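Local coordinates for lumazine protein (Photobacterium kishitanii, PDB 3A35) that holds a lumazine or flavin chromophore and probably serves as an antenna that shifts luciferase bioluminescence to shorter wavelength, at residues N45-T50 and T70-L75; I138-V143 and V178-L183. One frame throughout, in Å; residues are numbered along the deposited sequence. Where two conformers were deposited one is given.

Contact 1: residues N45-T50 and T70-L75. With RBF (riboflavin), chain C.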
ATOM      1  N   ASN A  45      -2.200   2.228  -1.850  1.00  8.76           N
ATOM      2  CA  ASN A  45      -1.098   1.808  -1.008  1.00  9.10           C
ATOM      3  C   ASN A  45      -1.504   1.211   0.301  1.00  9.69           C
ATOM      4  O   ASN A  45      -0.866   1.335   1.382  1.00  9.53           O
ATOM      5  CB  ASN A  45      -0.074   2.886  -0.707  1.00  9.40           C
ATOM      6  CG  ASN A  45       0.830   3.233  -1.891  1.00  9.63           C
ATOM      7  OD1 ASN A  45       1.032   2.437  -2.793  1.00 11.45           O
ATOM      8  ND2 ASN A  45       1.459   4.416  -1.831  1.00 10.88           N
ATOM      9  N   GLY A  46      -2.571   0.366   0.238  1.00  9.05           N
ATOM     10  CA  GLY A  46      -3.036  -0.371   1.435  1.00 10.18           C
ATOM     11  C   GLY A  46      -3.831   0.470   2.373  1.00  9.29           C
ATOM     12  O   GLY A  46      -4.377  -0.091   3.393  1.00 11.08           O
ATOM     13  N   CYS A  47      -4.062   1.770   2.097  1.00  8.78           N
ATOM     14  CA  CYS A  47      -4.813   2.610   3.039  1.00  8.76           C
ATOM     15  C   CYS A  47      -6.235   2.839   2.494  1.00  9.54           C
ATOM     16  O   CYS A  47      -6.402   3.263   1.371  1.00  9.89           O
ATOM     17  CB  CYS A  47      -4.117   3.950   3.065  1.00 10.35           C
ATOM     18  SG  CYS A  47      -4.813   5.138   4.273  1.00 10.37           S
ATOM     19  N   SER A  48      -7.236   2.651   3.380  1.00 10.14           N
ATOM     20  CA  SER A  48      -8.581   2.980   2.973  1.00  8.93           C
ATOM     21  C   SER A  48      -8.694   4.522   2.792  1.00  9.31           C
ATOM     22  O   SER A  48      -8.503   5.276   3.747  1.00 11.00           O
ATOM     23  CB  SER A  48      -9.607   2.532   4.005  1.00 11.15           C
ATOM     24  OG  SER A  48      -9.786   1.109   3.951  1.00 17.89           O
ATOM     25  N   LEU A  49      -9.164   4.925   1.614  1.00  9.38           N
ATOM     26  CA  LEU A  49      -9.437   6.337   1.244  1.00  9.96           C
ATOM     27  C   LEU A  49     -10.713   6.394   0.452  1.00  9.26           C
ATOM     28  O   LEU A  49     -11.115   5.439  -0.222  1.00  9.44           O
ATOM     29  CB  LEU A  49      -8.293   6.975   0.405  1.00  9.33           C
ATOM     30  CG  LEU A  49      -6.913   6.970   1.059  1.00  8.95           C
ATOM     31  CD1 LEU A  49      -5.881   7.535   0.058  1.00 12.72           C
ATOM     32  CD2 LEU A  49      -6.879   7.839   2.361  1.00 11.40           C
ATOM     33  N   THR A  50     -11.337   7.552   0.511  1.00 10.21           N
ATOM     34  CA  THR A  50     -12.643   7.782  -0.170  1.00  9.30           C
ATOM     35  C   THR A  50     -12.470   8.650  -1.417  1.00 10.12           C
ATOM     36  O   THR A  50     -11.903   9.735  -1.316  1.00 10.74           O
ATOM     37  CB  THR A  50     -13.561   8.523   0.873  1.00 10.95           C
ATOM     38  OG1 THR A  50     -13.628   7.711   2.055  1.00 12.63           O
ATOM     39  CG2 THR A  50     -14.986   8.669   0.183  1.00 15.29           C
ATOM     40  N   THR A  70       0.867   7.405   7.507  1.00 10.77           N
ATOM     41  CA  THR A  70       1.087   6.840   6.141  1.00 10.73           C
ATOM     42  C   THR A  70       2.133   7.634   5.385  1.00 11.22           C
ATOM     43  O   THR A  70       2.553   8.719   5.843  1.00 13.34           O
ATOM     44  CB  THR A  70      -0.254   6.880   5.300  1.00 11.80           C
ATOM     45  OG1 THR A  70      -0.644   8.264   5.183  1.00 12.58           O
ATOM     46  CG2 THR A  70      -1.384   6.096   6.006  1.00 12.74           C
ATOM     47  N   THR A  71       2.502   7.145   4.202  1.00 10.31           N
ATOM     48  CA  THR A  71       3.525   7.819   3.384  1.00 11.17           C
ATOM     49  C   THR A  71       3.017   8.959   2.576  1.00 11.72           C
ATOM     50  O   THR A  71       3.845   9.648   1.876  1.00 13.06           O
ATOM     51  CB  THR A  71       4.247   6.748   2.548  1.00 11.16           C
ATOM     52  OG1 THR A  71       3.251   6.208   1.702  1.00 12.51           O
ATOM     53  CG2 THR A  71       4.858   5.703   3.420  1.00 12.93           C
ATOM     54  N   PHE A  72       1.680   9.152   2.481  1.00 11.20           N
ATOM     55  CA  PHE A  72       1.175  10.119   1.492  1.00 11.81           C
ATOM     56  C   PHE A  72       1.802  11.542   1.573  1.00 11.72           C
ATOM     57  O   PHE A  72       2.113  12.101   0.509  1.00 12.49           O
ATOM     58  CB  PHE A  72      -0.311  10.262   1.636  1.00 12.24           C
ATOM     59  CG  PHE A  72      -1.062   9.034   1.182  1.00  9.93           C
ATOM     60  CD1 PHE A  72      -1.178   8.765  -0.166  1.00 11.48           C
ATOM     61  CD2 PHE A  72      -1.584   8.141   2.091  1.00 11.30           C
ATOM     62  CE1 PHE A  72      -1.909   7.612  -0.570  1.00 11.88           C
ATOM     63  CE2 PHE A  72      -2.290   6.997   1.684  1.00 12.11           C
ATOM     64  CZ  PHE A  72      -2.422   6.715   0.364  1.00 13.72           C
ATOM     65  N   ARG A  73       2.135  11.950   2.782  0.50 11.48           N
ATOM     66  CA  ARG A  73       2.555  13.346   3.025  0.50 13.36           C
ATOM     67  C   ARG A  73       3.769  13.584   2.212  0.50 12.35           C
ATOM     68  O   ARG A  73       3.923  14.765   1.692  0.50 12.10           O
ATOM     69  CB  ARG A  73       2.757  13.494   4.541  0.50 11.99           C
ATOM     70  CG  ARG A  73       3.274  14.918   5.020  0.50 16.91           C
ATOM     71  CD  ARG A  73       3.253  15.047   6.511  0.50 14.92           C
ATOM     72  NE  ARG A  73       3.655  13.830   7.257  0.50 22.25           N
ATOM     73  CZ  ARG A  73       3.189  13.517   8.468  0.50 19.74           C
ATOM     74  NH1 ARG A  73       2.325  14.346   9.028  0.50 18.95           N
ATOM     75  NH2 ARG A  73       3.602  12.440   9.119  0.50 21.82           N
ATOM     76  N   GLU A  74       4.615  12.554   2.053  1.00 13.08           N
ATOM     77  CA  GLU A  74       5.929  12.734   1.359  1.00 16.61           C
ATOM     78  C   GLU A  74       5.952  12.214  -0.001  1.00 16.15           C
ATOM     79  O   GLU A  74       7.002  12.219  -0.613  1.00 18.05           O
ATOM     80  CB  GLU A  74       7.011  11.984   2.085  1.00 18.80           C
ATOM     81  CG  GLU A  74       8.119  12.765   2.638  1.00 34.05           C
ATOM     82  CD  GLU A  74       7.834  13.027   4.028  1.00 43.87           C
ATOM     83  OE1 GLU A  74       6.865  13.814   4.196  1.00 46.85           O
ATOM     84  OE2 GLU A  74       8.565  12.473   4.924  1.00 44.66           O
ATOM     85  N   LEU A  75       4.852  11.741  -0.546  1.00 13.30           N
ATOM     86  CA  LEU A  75       4.923  11.310  -1.921  1.00 12.95           C
ATOM     87  C   LEU A  75       4.966  12.544  -2.869  1.00 15.57           C
ATOM     88  O   LEU A  75       4.665  13.674  -2.510  1.00 16.62           O
ATOM     89  CB  LEU A  75       3.694  10.390  -2.263  1.00 15.65           C
ATOM     90  CG  LEU A  75       3.551   9.092  -1.428  1.00 14.79           C
ATOM     91  CD1 LEU A  75       2.277   8.405  -1.931  1.00 17.51           C
ATOM     92  CD2 LEU A  75       4.723   8.295  -1.603  1.00 17.23           C
TER
HETATM   93  N1  RBF C 191      -8.417   8.628   5.774  1.00 11.17           N
HETATM   94  C2  RBF C 191      -8.152   9.705   5.006  1.00 10.34           C
HETATM   95  O2  RBF C 191      -7.144  10.442   5.241  1.00 11.08           O
HETATM   96  N3  RBF C 191      -8.901  10.045   3.885  1.00 10.42           N
HETATM   97  C4  RBF C 191     -10.005   9.253   3.487  1.00  9.68           C
HETATM   98  O4  RBF C 191     -10.635   9.599   2.480  1.00 10.49           O
HETATM   99  C4A RBF C 191     -10.301   8.187   4.357  1.00  9.13           C
HETATM  100  N5  RBF C 191     -11.490   7.421   4.051  1.00 12.60           N
HETATM  101  C5A RBF C 191     -11.772   6.351   4.900  1.00 10.46           C
HETATM  102  C6  RBF C 191     -12.988   5.698   4.673  1.00 10.92           C
HETATM  103  C7  RBF C 191     -13.270   4.633   5.574  1.00 11.23           C
HETATM  104  C7M RBF C 191     -14.652   3.953   5.345  1.00 13.59           C
HETATM  105  C8  RBF C 191     -12.435   4.232   6.572  1.00  9.66           C
HETATM  106  C8M RBF C 191     -12.799   3.077   7.406  1.00 14.37           C
HETATM  107  C9  RBF C 191     -11.180   4.906   6.775  1.00 11.39           C
HETATM  108  C9A RBF C 191     -10.906   6.026   5.984  1.00 11.69           C
HETATM  109  N10 RBF C 191      -9.720   6.799   6.221  1.00  9.34           N
HETATM  110  C10 RBF C 191      -9.505   7.898   5.430  1.00  8.50           C
HETATM  111  C1' RBF C 191      -8.882   6.582   7.328  1.00 10.09           C
HETATM  112  C2' RBF C 191      -7.564   5.893   7.034  1.00 10.09           C
HETATM  113  O2' RBF C 191      -7.829   4.624   6.349  1.00 11.04           O
HETATM  114  C3' RBF C 191      -6.839   5.604   8.241  1.00 11.58           C
HETATM  115  O3' RBF C 191      -6.653   6.971   8.898  1.00 12.43           O
HETATM  116  C4' RBF C 191      -5.390   5.143   8.010  1.00  9.64           C
HETATM  117  O4' RBF C 191      -5.406   3.788   7.507  1.00 11.66           O
HETATM  118  C5' RBF C 191      -4.559   5.150   9.300  1.00 14.60           C
HETATM  119  O5' RBF C 191      -3.184   4.841   9.065  1.00 13.26           O
HETATM  120  O   HOH W   1       0.802   6.002   0.672  1.00 12.67           O
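The ring of Phe72 and the isobutyl group of Leu49 approach from opposite directions, Leu49 CD1 reaching Phe72 CZ at 3.6 Å. Cys47 meets the same ring at its rim: CB lies near the ring plane, 3.8 Å from Phe72 CE2, and SG stands 5.4 Å from the ring centroid, 77° off the normal, an edge-on sulfur-aromatic contact. With SG anti to the backbone N (chi1 -176°), the sulfur lies beyond the ring edge, 4.0 Å from Thr70 CG2. On one face of Phe72 sits a water, over the ring centre; it accepts a hydrogen bond from Asn45 ND2 and is also hydrogen-bonded to Thr71 OG1, so it joins two side chains that do not touch each other closely. The other end of the Asn45 amide, OD1, accepts from the backbone N of Asn82. Strand 47-55 belongs to the six-stranded antiparallel barrel of the first lumazine-binding repeat, and a short 3-10 turn that includes Phe72, in the connection between strands 58-63 and 80-84, places the ring against it, with Val44 and Ile63 also packing on the ring. The same strand lines the riboflavin pocket, and Leu49 divides its branches between the ring and the flavin: CD1 goes to Phe72, while CD2 packs on the pyrimidine part of the flavin, 3.4 Å from riboflavin N3. Thr50 holds the isoalloxazine twice, its N donating to riboflavin O4 at an N-H...O angle of 159° and its OG1 donating to N5 over 2.9 Å. Ser48 O accepts from the ribityl hydroxyl O2' at 2.8 Å, and Thr70 CG2 approaches the terminal O5' of the same chain.

Contact 2: residues I138-V143 and V178-L183; sequences IGINGV and VNVETL
Asn179 O takes the N-H of Asn141 over 2.8 Å, in the carbonyl plane and nearly straight (163° at the hydrogen), while the CA of Ile140 makes a longer C-H...O contact with the same oxygen. This bond lies where strand 137-140 enters a type I' beta turn, Ile140 to Val143, the tight hairpin that leads into strand 143-146. Strands 137-140 and 177-182 are antiparallel neighbours in the sheet of the second lumazine-binding repeat. Gly139 and Glu181 form a hydrogen-bonded pair: Gly139 N donates to Glu181 O, and Glu181 N returns the bond to Gly139 O, the donor tilted 20° from that carbonyl plane. The carboxylate of Glu181 is hydrogen-bonded to Thr99 OG1 and Gly100 N, the latter residue part of the chromophore site. On the face carrying Ile138, Ile140 and Val180, Ile140 and Val180 lie side by side, CD1 of the isoleucine 4.0 Å from CG2 of the valine; Ile155, Ile157 and Tyr159 of strand 154-160 pack on the two isoleucines. Ile138 extends its CG1 anti to the backbone N (chi1 -169°), which brings its CD1 to 3.7 Å from Val180 CG1.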
ATOM      1  N   ILE A 138       1.420  -9.963   6.586  1.00 16.39           N
ATOM      2  CA  ILE A 138       1.561  -8.524   6.851  1.00 17.55           C
ATOM      3  C   ILE A 138       1.197  -7.885   5.493  1.00 12.23           C
ATOM      4  O   ILE A 138       1.470  -8.366   4.405  1.00 12.80           O
ATOM      5  CB  ILE A 138       2.957  -8.186   7.304  1.00 16.46           C
ATOM      6  CG1 ILE A 138       3.036  -6.727   7.847  1.00 19.03           C
ATOM      7  CG2 ILE A 138       4.046  -8.370   6.248  1.00 14.43           C
ATOM      8  CD1 ILE A 138       4.329  -6.499   8.600  1.00 18.77           C
ATOM      9  N   GLY A 139       0.627  -6.678   5.618  1.00 12.97           N
ATOM     10  CA  GLY A 139       0.383  -5.794   4.419  1.00 13.52           C
ATOM     11  C   GLY A 139       1.489  -4.729   4.309  1.00 11.82           C
ATOM     12  O   GLY A 139       1.722  -3.987   5.237  1.00 13.01           O
ATOM     13  N   ILE A 140       2.064  -4.678   3.117  1.00 11.55           N
ATOM     14  CA  ILE A 140       3.106  -3.650   2.807  1.00 10.57           C
ATOM     15  C   ILE A 140       2.539  -2.949   1.546  1.00  9.85           C
ATOM     16  O   ILE A 140       2.387  -3.561   0.478  1.00 10.71           O
ATOM     17  CB  ILE A 140       4.473  -4.267   2.442  1.00 12.14           C
ATOM     18  CG1 ILE A 140       5.008  -5.066   3.671  1.00 12.26           C
ATOM     19  CG2 ILE A 140       5.382  -3.134   1.992  1.00 12.81           C
ATOM     20  CD1 ILE A 140       5.227  -4.242   4.864  1.00 13.83           C
ATOM     21  N   ASN A 141       2.220  -1.646   1.706  1.00  9.51           N
ATOM     22  CA  ASN A 141       1.568  -0.941   0.619  1.00 10.70           C
ATOM     23  C   ASN A 141       0.374  -1.638  -0.042  1.00  9.03           C
ATOM     24  O   ASN A 141       0.138  -1.488  -1.245  1.00 10.21           O
ATOM     25  CB  ASN A 141       2.568  -0.508  -0.470  1.00 10.06           C
ATOM     26  CG  ASN A 141       3.576   0.534  -0.097  1.00 10.60           C
ATOM     27  OD1 ASN A 141       4.539   0.720  -1.001  1.00 15.79           O
ATOM     28  ND2 ASN A 141       3.414   1.245   0.922  1.00  9.06           N
ATOM     29  N   GLY A 142      -0.345  -2.385   0.819  1.00  9.72           N
ATOM     30  CA  GLY A 142      -1.530  -3.030   0.280  1.00 10.36           C
ATOM     31  C   GLY A 142      -1.286  -4.406  -0.297  1.00 11.24           C
ATOM     32  O   GLY A 142      -2.247  -5.051  -0.783  1.00 12.01           O
ATOM     33  N   VAL A 143      -0.036  -4.895  -0.314  1.00 11.86           N
ATOM     34  CA  VAL A 143       0.228  -6.302  -0.731  1.00 11.34           C
ATOM     35  C   VAL A 143       0.320  -7.132   0.546  1.00 11.22           C
ATOM     36  O   VAL A 143       1.096  -6.899   1.448  1.00 12.40           O
ATOM     37  CB  VAL A 143       1.573  -6.303  -1.408  1.00  9.84           C
ATOM     38  CG1 VAL A 143       1.959  -7.780  -1.795  1.00 14.55           C
ATOM     39  CG2 VAL A 143       1.569  -5.434  -2.695  1.00 13.81           C
ATOM     40  N   VAL A 178       7.255   2.831   3.509  1.00 12.75           N
ATOM     41  CA  VAL A 178       6.075   1.966   3.127  1.00 11.51           C
ATOM     42  C   VAL A 178       5.029   2.047   4.212  1.00 12.93           C
ATOM     43  O   VAL A 178       5.310   2.272   5.377  1.00 12.42           O
ATOM     44  CB  VAL A 178       6.524   0.522   2.914  1.00 12.33           C
ATOM     45  CG1 VAL A 178       7.510   0.343   1.817  1.00 15.13           C
ATOM     46  CG2 VAL A 178       7.069  -0.107   4.213  1.00 13.75           C
ATOM     47  N   ASN A 179       3.782   1.829   3.775  1.00 10.71           N
ATOM     48  CA  ASN A 179       2.630   1.691   4.721  1.00 10.09           C
ATOM     49  C   ASN A 179       2.547   0.262   5.185  1.00 10.54           C
ATOM     50  O   ASN A 179       2.464  -0.667   4.363  1.00 12.33           O
ATOM     51  CB  ASN A 179       1.308   1.992   3.993  1.00 11.02           C
ATOM     52  CG  ASN A 179       1.195   3.459   3.562  1.00 10.27           C
ATOM     53  OD1 ASN A 179       1.810   4.372   4.193  1.00 11.62           O
ATOM     54  ND2 ASN A 179       0.340   3.745   2.601  1.00 11.05           N
ATOM     55  N   VAL A 180       2.540   0.083   6.520  1.00 12.19           N
ATOM     56  CA  VAL A 180       2.405  -1.328   7.074  1.00 11.89           C
ATOM     57  C   VAL A 180       1.069  -1.504   7.728  1.00 11.24           C
ATOM     58  O   VAL A 180       0.589  -0.611   8.510  1.00 13.22           O
ATOM     59  CB  VAL A 180       3.569  -1.511   8.113  1.00 12.31           C
ATOM     60  CG1 VAL A 180       3.417  -2.918   8.802  1.00 14.83           C
ATOM     61  CG2 VAL A 180       4.924  -1.249   7.535  1.00 14.41           C
ATOM     62  N   GLU A 181       0.443  -2.639   7.375  1.00 11.88           N
ATOM     63  CA  GLU A 181      -0.805  -3.053   8.055  1.00 13.60           C
ATOM     64  C   GLU A 181      -0.440  -4.383   8.718  1.00 13.08           C
ATOM     65  O   GLU A 181      -0.132  -5.378   8.075  1.00 15.18           O
ATOM     66  CB  GLU A 181      -2.036  -3.233   7.167  1.00 12.06           C
ATOM     67  CG  GLU A 181      -3.233  -3.664   8.027  1.00 14.78           C
ATOM     68  CD  GLU A 181      -4.465  -3.676   7.351  1.00 16.09           C
ATOM     69  OE1 GLU A 181      -4.698  -3.225   6.239  1.00 13.07           O
ATOM     70  OE2 GLU A 181      -5.394  -4.302   7.970  1.00 16.97           O
ATOM     71  N   THR A 182      -0.439  -4.386  10.059  1.00 18.38           N
ATOM     72  CA  THR A 182      -0.259  -5.647  10.786  1.00 19.34           C
ATOM     73  C   THR A 182      -1.645  -6.295  10.980  1.00 21.60           C
ATOM     74  O   THR A 182      -2.682  -5.626  11.131  1.00 23.31           O
ATOM     75  CB  THR A 182       0.405  -5.419  12.136  1.00 22.20           C
ATOM     76  OG1 THR A 182      -0.440  -4.542  12.883  1.00 24.31           O
ATOM     77  CG2 THR A 182       1.796  -4.759  11.920  1.00 21.94           C
ATOM     78  N   LEU A 183      -1.590  -7.638  11.110  1.00 24.63           N
ATOM     79  CA  LEU A 183      -2.718  -8.569  10.890  1.00 28.76           C
ATOM     80  C   LEU A 183      -2.651  -9.685  11.893  1.00 34.74           C
ATOM     81  O   LEU A 183      -2.639 -10.888  11.468  1.00 37.68           O
ATOM     82  CB  LEU A 183      -2.592  -9.242   9.522  1.00 29.85           C
ATOM     83  CG  LEU A 183      -2.582  -8.384   8.282  1.00 26.82           C
ATOM     84  CD1 LEU A 183      -2.325  -9.253   7.103  1.00 27.36           C
ATOM     85  CD2 LEU A 183      -3.924  -7.582   8.045  1.00 28.29           C
TER

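Contacts 1 and 2 belong to different lumazine-binding repeats, yet their centres are only 11 Å apart and they meet directly at Asn179. The side-chain amide of this residue bridges both segments of contact 1: its OD1 probably accepts from Thr71 N at 2.9 Å, and its ND2 probably donates to Asn45 O at 3.0 Å. Beside it, Thr71 CG2 packs against Val178 N at 3.7 Å. Riboflavin lies on the contact 1 side, bonded directly by residues of 45-50, whereas the nearest atoms of the Asn179 side chain and the ligand are about 7 Å apart. Contact 2 adjoins the pocket without bonding to the ligand: Asn179 packs near Ile102 and Glu181 near Gly100, both riboflavin-binding residues.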